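Local coordinates for tail fiber protein (PDB 5W5P) that probably serves as a trimeric tailspike with which an Acinetobacter phage binds and breaks down the host capsular polysaccharide, at residues F111-D114 / D120-A123; G139-S144 / G207-G212; S488-T493 / A531-Y536. All blocks are in the same frame, centred on the assembly; numbering follows the deposited sequence.

Overall arrangement
Contacts 1 and 2 lie together at the N-terminal end of the parallel beta-helix, with centres about 14 Å apart; helix 122-132, which begins in contact 1, leads straight into strand 135-140, where contact 2 opens. Contact 3 sits on the opposite side of the chain's centre, about 83 Å from contact 1 and 71 Å from contact 2 (centre to centre), in the C-terminal antiparallel sheet. The first two are buried and the third only partly so. Contact 1 is small, apolar and water-bridged. In contact 2 a guanidinium lies close to a carbonyl; in contact 3 an arginine's aliphatic chain lies on a valine while its charged end touches loosely. Both adjoin another subunit.

Contact 1. Residues F111-D114 / D120-A123; sequences FGAD and DCSA
Asp-114 OD1 is gripped by two backbone N-H groups, those of Thr-118 and Glu-119, and OD2 adds a bond to the hydroxyl of Thr-116; the carboxylate thereby ties together the short loop between the two segments. The backbone N of the same Asp-114 lies 3.9 Å from Cys-121 CB. The direct touch across the contact is apolar: Ala-113 CB meets Cys-121 CB at 3.7 Å. Cys-121 CB also comes within 3.9 Å of Ala-113 CA, so this methylene rests against one side of the alanine. With chi1 at 73°, the sulfur of Cys-121 is tucked between its backbone N and carbonyl carbon, and the side chain packs on Phe-145 and Met-147 of strand 144-147. A water bridges the backbones beside this pair, accepting from Asp-114 N at 3.1 Å and donating weakly to Asp-120 O at 3.4 Å. Cys-121 occupies the N-cap position of helix 122-132. One residue earlier, Asp-120 forms an Asx turn: its OD1 takes the N-H of Ser-122 at 3.1 Å, from well above the carboxylate plane, and its two oxygens also bond to Met-148 N and the Thr-149 hydroxyl. Asp-114 thus fixes the loop between the segments and Asp-120 the start of the helix, while the direct touch is apolar; the acceptor Asp-120 at the helix start would probably be steadied by the positive end of the helix dipole.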
loop_
_atom_site.group_PDB
_atom_site.type_symbol
_atom_site.label_atom_id
_atom_site.label_comp_id
_atom_site.label_asym_id
_atom_site.label_seq_id
_atom_site.Cartn_x
_atom_site.Cartn_y
_atom_site.Cartn_z
ATOM N N PHE A 111 -17.287 37.657 10.863
ATOM C CA PHE A 111 -17.794 38.557 9.838
ATOM C C PHE A 111 -19.289 38.417 9.601
ATOM O O PHE A 111 -19.828 39.096 8.721
ATOM C CB PHE A 111 -17.047 38.330 8.520
ATOM C CG PHE A 111 -15.564 38.504 8.628
ATOM C CD1 PHE A 111 -14.743 37.424 8.911
ATOM C CD2 PHE A 111 -14.990 39.751 8.449
ATOM C CE1 PHE A 111 -13.375 37.583 9.011
ATOM C CE2 PHE A 111 -13.624 39.919 8.550
ATOM C CZ PHE A 111 -12.815 38.833 8.830
ATOM N N GLY A 112 -19.967 37.553 10.344
ATOM C CA GLY A 112 -21.405 37.432 10.248
ATOM C C GLY A 112 -21.928 36.247 9.468
ATOM O O GLY A 112 -23.081 36.289 9.028
ATOM N N ALA A 113 -21.128 35.198 9.279
ATOM C CA ALA A 113 -21.608 34.011 8.585
ATOM C C ALA A 113 -22.778 33.392 9.340
ATOM O O ALA A 113 -22.676 33.094 10.533
ATOM C CB ALA A 113 -20.478 32.993 8.427
ATOM N N ASP A 114 -23.893 33.199 8.636
ATOM C CA ASP A 114 -25.104 32.666 9.245
ATOM C C ASP A 114 -24.882 31.232 9.710
ATOM O O ASP A 114 -24.790 30.315 8.889
ATOM C CB ASP A 114 -26.271 32.752 8.252
ATOM C CG ASP A 114 -27.548 32.131 8.781
ATOM O OD1 ASP A 114 -28.437 31.820 7.961
ATOM O OD2 ASP A 114 -27.675 31.966 10.014
ATOM N N ASP A 120 -26.837 32.430 2.339
ATOM C CA ASP A 120 -25.504 32.190 1.808
ATOM C C ASP A 120 -24.468 32.986 2.593
ATOM O O ASP A 120 -24.562 34.210 2.695
ATOM C CB ASP A 120 -25.472 32.570 0.326
ATOM C CG ASP A 120 -24.123 32.307 -0.321
ATOM O OD1 ASP A 120 -23.387 31.414 0.158
ATOM O OD2 ASP A 120 -23.807 32.999 -1.313
ATOM N N CYS A 121 -23.478 32.288 3.148
ATOM C CA CYS A 121 -22.425 32.902 3.945
ATOM C C CYS A 121 -21.090 32.951 3.208
ATOM O O CYS A 121 -20.057 33.232 3.824
ATOM C CB CYS A 121 -22.270 32.159 5.272
ATOM S SG CYS A 121 -21.501 30.527 5.148
ATOM N N SER A 122 -21.097 32.683 1.899
ATOM C CA SER A 122 -19.850 32.598 1.141
ATOM C C SER A 122 -19.056 33.897 1.204
ATOM O O SER A 122 -17.819 33.872 1.246
ATOM C CB SER A 122 -20.147 32.225 -0.311
ATOM O OG SER A 122 -20.482 30.853 -0.424
ATOM N N ALA A 123 -19.744 35.042 1.199
ATOM C CA ALA A 123 -19.047 36.324 1.261
ATOM C C ALA A 123 -18.317 36.491 2.588
ATOM O O ALA A 123 -17.221 37.063 2.635
ATOM C CB ALA A 123 -20.031 37.474 1.042
HETATM O O HOH W 1 -24.450 34.697 6.027
#

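Contact 2. Residues G139-S144 / G207-G212; sequences GNADRS and GLRFQG
Arg-209 covers the most surface here, and its NH2 is the atom that reaches Ala-141, coming within 3.5 Å of the carbonyl O and 3.9 Å of CB. The carbonyl O of Ala-141 stands at the edge of the guanidinium, near its plane. A bend at chi3 (-69°) in an otherwise largely extended chain turns the group to this position. NE and NH1 donate clear hydrogen bonds, to Gly-170 O of the same chain and to Asp-161 O of the second subunit, where the side chain also packs on Leu-163. Ala-141 occupies the second position of a type I turn from Asn-140 to Arg-143, closed by the bond from Arg-143 N to Asn-140 O at 3.1 Å. The turn presents the alanine carbonyl and methyl to the arginine, with a bound zinc ion about 9 Å from the methyl. At the backbone angles of Gly-139 (phi 92°) a CB would be jammed against the preceding carbonyl O, and it would also clash with Arg-143 NH1, which passes 3.6 Å from Gly-139 CA on the way to Phe-138 O. NH2 of Arg-143 makes a salt bridge with Asp-107 and a bond to Gln-68. The setting is a parallel beta-helix: strand 172-175 pairs with 144-147 on one side and with 209-211 on the other, so Arg-209 reaches across the intervening rung to the turn. Two carbonyls accept clear bonds from Arg-209 and Ala-141 O lies close to NH2; the carbonyl dipoles would probably stabilise the buried charge, and through them Arg-209 links its own rung to the second subunit.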
loop_
_atom_site.group_PDB
_atom_site.type_symbol
_atom_site.label_atom_id
_atom_site.label_comp_id
_atom_site.label_asym_id
_atom_site.label_seq_id
_atom_site.Cartn_x
_atom_site.Cartn_y
_atom_site.Cartn_z
ATOM N N GLY A 139 -15.869 25.969 13.291
ATOM C CA GLY A 139 -16.428 25.812 14.622
ATOM C C GLY A 139 -17.036 24.444 14.880
ATOM O O GLY A 139 -16.784 23.467 14.167
ATOM N N ASN A 140 -17.877 24.387 15.917
ATOM C CA ASN A 140 -18.363 23.124 16.453
ATOM C C ASN A 140 -19.687 22.707 15.808
ATOM O O ASN A 140 -20.259 23.411 14.971
ATOM C CB ASN A 140 -18.499 23.205 17.976
ATOM C CG ASN A 140 -19.570 24.193 18.432
ATOM O OD1 ASN A 140 -19.862 25.182 17.761
ATOM N ND2 ASN A 140 -20.150 23.925 19.588
ATOM N N ALA A 141 -20.184 21.537 16.218
ATOM C CA ALA A 141 -21.349 20.924 15.589
ATOM C C ALA A 141 -22.628 21.725 15.782
ATOM O O ALA A 141 -23.612 21.463 15.083
ATOM C CB ALA A 141 -21.550 19.503 16.120
ATOM N N ASP A 142 -22.645 22.689 16.699
ATOM C CA ASP A 142 -23.827 23.518 16.864
ATOM C C ASP A 142 -24.043 24.475 15.698
ATOM O O ASP A 142 -25.118 25.076 15.604
ATOM C CB ASP A 142 -23.737 24.303 18.174
ATOM C CG ASP A 142 -24.494 23.630 19.304
ATOM O OD1 ASP A 142 -25.741 23.584 19.235
ATOM O OD2 ASP A 142 -23.840 23.134 20.249
ATOM N N ARG A 143 -23.065 24.624 14.812
ATOM C CA ARG A 143 -23.181 25.511 13.666
ATOM C C ARG A 143 -23.456 24.712 12.398
ATOM O O ARG A 143 -22.937 23.604 12.221
ATOM C CB ARG A 143 -21.910 26.341 13.489
ATOM C CG ARG A 143 -21.460 27.058 14.742
ATOM C CD ARG A 143 -19.989 27.393 14.649
ATOM N NE ARG A 143 -19.645 28.596 15.395
ATOM C CZ ARG A 143 -18.597 29.368 15.126
ATOM N NH1 ARG A 143 -17.790 29.066 14.115
ATOM N NH2 ARG A 143 -18.360 30.442 15.868
ATOM N N SER A 144 -24.284 25.286 11.523
ATOM C CA SER A 144 -24.564 24.738 10.197
ATOM C C SER A 144 -24.566 25.909 9.225
ATOM O O SER A 144 -25.428 26.786 9.321
ATOM C CB SER A 144 -25.904 24.002 10.160
ATOM O OG SER A 144 -25.825 22.734 10.788
ATOM N N GLY A 207 -12.527 17.752 10.637
ATOM C CA GLY A 207 -13.545 18.256 11.542
ATOM C C GLY A 207 -14.706 18.967 10.884
ATOM O O GLY A 207 -15.362 19.787 11.535
ATOM N N LEU A 208 -14.981 18.675 9.611
ATOM C CA LEU A 208 -16.033 19.339 8.855
ATOM C C LEU A 208 -16.992 18.315 8.269
ATOM O O LEU A 208 -16.586 17.226 7.851
ATOM C CB LEU A 208 -15.461 20.179 7.713
ATOM C CG LEU A 208 -14.874 21.537 8.066
ATOM C CD1 LEU A 208 -14.318 22.180 6.812
ATOM C CD2 LEU A 208 -15.929 22.421 8.724
ATOM N N ARG A 209 -18.268 18.685 8.221
ATOM C CA ARG A 209 -19.318 17.860 7.629
ATOM C C ARG A 209 -19.893 18.623 6.442
ATOM O O ARG A 209 -20.680 19.556 6.622
ATOM C CB ARG A 209 -20.398 17.537 8.653
ATOM C CG ARG A 209 -19.912 16.731 9.844
ATOM C CD ARG A 209 -21.019 16.548 10.863
ATOM N NE ARG A 209 -21.363 17.803 11.519
ATOM C CZ ARG A 209 -22.602 18.167 11.846
ATOM N NH1 ARG A 209 -23.629 17.374 11.569
ATOM N NH2 ARG A 209 -22.814 19.328 12.453
ATOM N N PHE A 210 -19.495 18.242 5.230
ATOM C CA PHE A 210 -20.060 18.823 4.021
ATOM C C PHE A 210 -21.303 18.036 3.640
ATOM O O PHE A 210 -21.274 16.805 3.598
ATOM C CB PHE A 210 -19.036 18.819 2.886
ATOM C CG PHE A 210 -17.894 19.775 3.099
ATOM C CD1 PHE A 210 -16.640 19.315 3.475
ATOM C CD2 PHE A 210 -18.079 21.141 2.937
ATOM C CE1 PHE A 210 -15.584 20.199 3.665
ATOM C CE2 PHE A 210 -17.038 22.030 3.137
ATOM C CZ PHE A 210 -15.787 21.559 3.502
ATOM N N GLN A 211 -22.401 18.741 3.388
ATOM C CA GLN A 211 -23.684 18.090 3.178
ATOM C C GLN A 211 -24.461 18.794 2.077
ATOM O O GLN A 211 -24.494 20.028 2.018
ATOM C CB GLN A 211 -24.511 18.072 4.475
ATOM C CG GLN A 211 -25.787 17.238 4.398
ATOM C CD GLN A 211 -26.366 16.914 5.768
ATOM O OE1 GLN A 211 -25.676 17.006 6.785
ATOM N NE2 GLN A 211 -27.643 16.531 5.799
ATOM N N GLY A 212 -25.078 17.997 1.199
ATOM C CA GLY A 212 -26.019 18.495 0.223
ATOM C C GLY A 212 -27.405 17.932 0.501
ATOM O O GLY A 212 -27.578 17.014 1.309
#

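Contact 3. Residues S488-T493 / A531-Y536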
loop_
_atom_site.group_PDB
_atom_site.type_symbol
_atom_site.label_atom_id
_atom_site.label_comp_id
_atom_site.label_asym_id
_atom_site.label_seq_id
_atom_site.Cartn_x
_atom_site.Cartn_y
_atom_site.Cartn_z
ATOM N N SER A 488 3.321 -40.703 0.099
ATOM C CA SER A 488 2.602 -40.136 -1.036
ATOM C C SER A 488 3.208 -38.831 -1.542
ATOM O O SER A 488 2.880 -38.411 -2.656
ATOM C CB SER A 488 1.135 -39.916 -0.665
ATOM O OG SER A 488 1.018 -39.198 0.550
ATOM N N SER A 489 4.084 -38.189 -0.770
ATOM C CA SER A 489 4.704 -36.941 -1.195
ATOM C C SER A 489 5.961 -37.136 -2.032
ATOM O O SER A 489 6.456 -36.160 -2.604
ATOM C CB SER A 489 5.062 -36.077 0.020
ATOM O OG SER A 489 4.080 -36.175 1.028
ATOM N N ARG A 490 6.486 -38.360 -2.122
ATOM C CA ARG A 490 7.828 -38.544 -2.667
ATOM C C ARG A 490 7.839 -38.576 -4.191
ATOM O O ARG A 490 8.639 -37.879 -4.823
ATOM C CB ARG A 490 8.445 -39.820 -2.099
ATOM C CG ARG A 490 8.459 -39.862 -0.582
ATOM C CD ARG A 490 9.586 -40.723 -0.053
ATOM N NE ARG A 490 9.613 -40.734 1.406
ATOM C CZ ARG A 490 9.278 -41.784 2.152
ATOM N NH1 ARG A 490 8.892 -42.916 1.575
ATOM N NH2 ARG A 490 9.328 -41.703 3.474
ATOM N N ALA A 491 6.962 -39.376 -4.795
ATOM C CA ALA A 491 7.029 -39.632 -6.229
ATOM C C ALA A 491 6.824 -38.353 -7.036
ATOM O O ALA A 491 6.120 -37.429 -6.620
ATOM C CB ALA A 491 5.985 -40.674 -6.634
ATOM N N CYS A 492 7.449 -38.314 -8.210
ATOM C CA CYS A 492 7.315 -37.193 -9.130
ATOM C C CYS A 492 7.891 -37.608 -10.476
ATOM O O CYS A 492 8.534 -38.654 -10.608
ATOM C CB CYS A 492 8.014 -35.937 -8.600
ATOM S SG CYS A 492 9.792 -36.135 -8.325
ATOM N N THR A 493 7.631 -36.778 -11.482
ATOM C CA THR A 493 8.251 -36.898 -12.790
ATOM C C THR A 493 8.859 -35.553 -13.160
ATOM O O THR A 493 8.558 -34.527 -12.540
ATOM C CB THR A 493 7.250 -37.351 -13.860
ATOM O OG1 THR A 493 6.127 -36.462 -13.889
ATOM C CG2 THR A 493 6.770 -38.760 -13.557
ATOM N N ALA A 531 8.605 -51.499 3.994
ATOM C CA ALA A 531 8.785 -50.310 3.173
ATOM C C ALA A 531 10.174 -49.715 3.376
ATOM O O ALA A 531 10.778 -49.832 4.445
ATOM C CB ALA A 531 7.715 -49.268 3.498
ATOM N N THR A 532 10.679 -49.074 2.330
ATOM C CA THR A 532 11.977 -48.421 2.371
ATOM C C THR A 532 11.821 -46.956 1.995
ATOM O O THR A 532 10.862 -46.563 1.326
ATOM C CB THR A 532 12.979 -49.088 1.420
ATOM O OG1 THR A 532 14.202 -48.342 1.418
ATOM C CG2 THR A 532 12.417 -49.119 0.013
ATOM N N THR A 533 12.790 -46.147 2.432
ATOM C CA THR A 533 12.816 -44.737 2.066
ATOM C C THR A 533 13.457 -44.493 0.707
ATOM O O THR A 533 13.285 -43.406 0.146
ATOM C CB THR A 533 13.568 -43.919 3.116
ATOM O OG1 THR A 533 14.933 -44.355 3.173
ATOM C CG2 THR A 533 12.923 -44.067 4.485
ATOM N N ASP A 534 14.202 -45.464 0.178
ATOM C CA ASP A 534 14.839 -45.290 -1.120
ATOM C C ASP A 534 13.788 -45.084 -2.203
ATOM O O ASP A 534 12.738 -45.731 -2.205
ATOM C CB ASP A 534 15.705 -46.507 -1.465
ATOM C CG ASP A 534 16.787 -46.776 -0.432
ATOM O OD1 ASP A 534 17.154 -45.846 0.316
ATOM O OD2 ASP A 534 17.277 -47.923 -0.372
ATOM N N VAL A 535 14.070 -44.169 -3.126
ATOM C CA VAL A 535 13.229 -43.944 -4.293
ATOM C C VAL A 535 14.085 -44.118 -5.539
ATOM O O VAL A 535 15.262 -43.741 -5.555
ATOM C CB VAL A 535 12.561 -42.554 -4.268
ATOM C CG1 VAL A 535 11.456 -42.525 -3.216
ATOM C CG2 VAL A 535 13.596 -41.466 -4.018
ATOM N N TYR A 536 13.494 -44.686 -6.582
ATOM C CA TYR A 536 14.237 -45.100 -7.759
ATOM C C TYR A 536 13.872 -44.236 -8.958
ATOM O O TYR A 536 12.764 -43.699 -9.047
ATOM C CB TYR A 536 13.981 -46.578 -8.053
ATOM C CG TYR A 536 14.061 -47.433 -6.807
ATOM C CD1 TYR A 536 15.292 -47.823 -6.289
ATOM C CD2 TYR A 536 12.910 -47.835 -6.137
ATOM C CE1 TYR A 536 15.379 -48.599 -5.145
ATOM C CE2 TYR A 536 12.988 -48.610 -4.988
ATOM C CZ TYR A 536 14.227 -48.988 -4.498
ATOM O OH TYR A 536 14.321 -49.760 -3.360
#
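The apolar part of the contact joins Arg-490 to Val-535: CG1 of the valine lies 4.1 Å from Arg-490 CD and 4.2 Å from Arg-490 CB, so one methyl lies against the chain from CB to CD. The two side chains cross at about a right angle. Arg-490 is extended from CG to NE (chi3 179°), which lays its methylenes over the valine and carries the charged end on to the preceding turn. Ile-481 of helix 479-483 packs against both residues, and Val-521 of strand 509-523 also touches the valine.

That strand explains the layout. In the five-stranded antiparallel sheet of the C-terminal domain, 509-523 runs between 492-503 and 535-546, and the two segments lead into these flanking strands at the same end of the sheet. Arg-490 therefore bridges the approaches to two strands that are not themselves neighbours. The third subunit is close by: Thr-493 OG1 bonds to Asn-497 of that copy, and Tyr-536 OH to its Val-551 O.

Around the guanidinium the touches are loose. Thr-533 CA lies obliquely to it, 4.4 Å from Arg-490 NH1, and Thr-533 CG2 is 4.4 Å from Arg-490 NH2. NH1 of Arg-490 approaches Thr-532 O obliquely at 4.2 Å, without a hydrogen bond. The charged end is held instead by Leu-484 O, which accepts from NH2.

Hydrogen bonding within the facing segment shapes the surface that the guanidinium meets. Thr-532 OG1 accepts the N-H of Asp-534 at 3.1 Å, nearly straight (166°), in an ST turn that places Thr-533 beside the guanidinium; Thr-533 O in turn bonds to Ser-482 OG of helix 479-483.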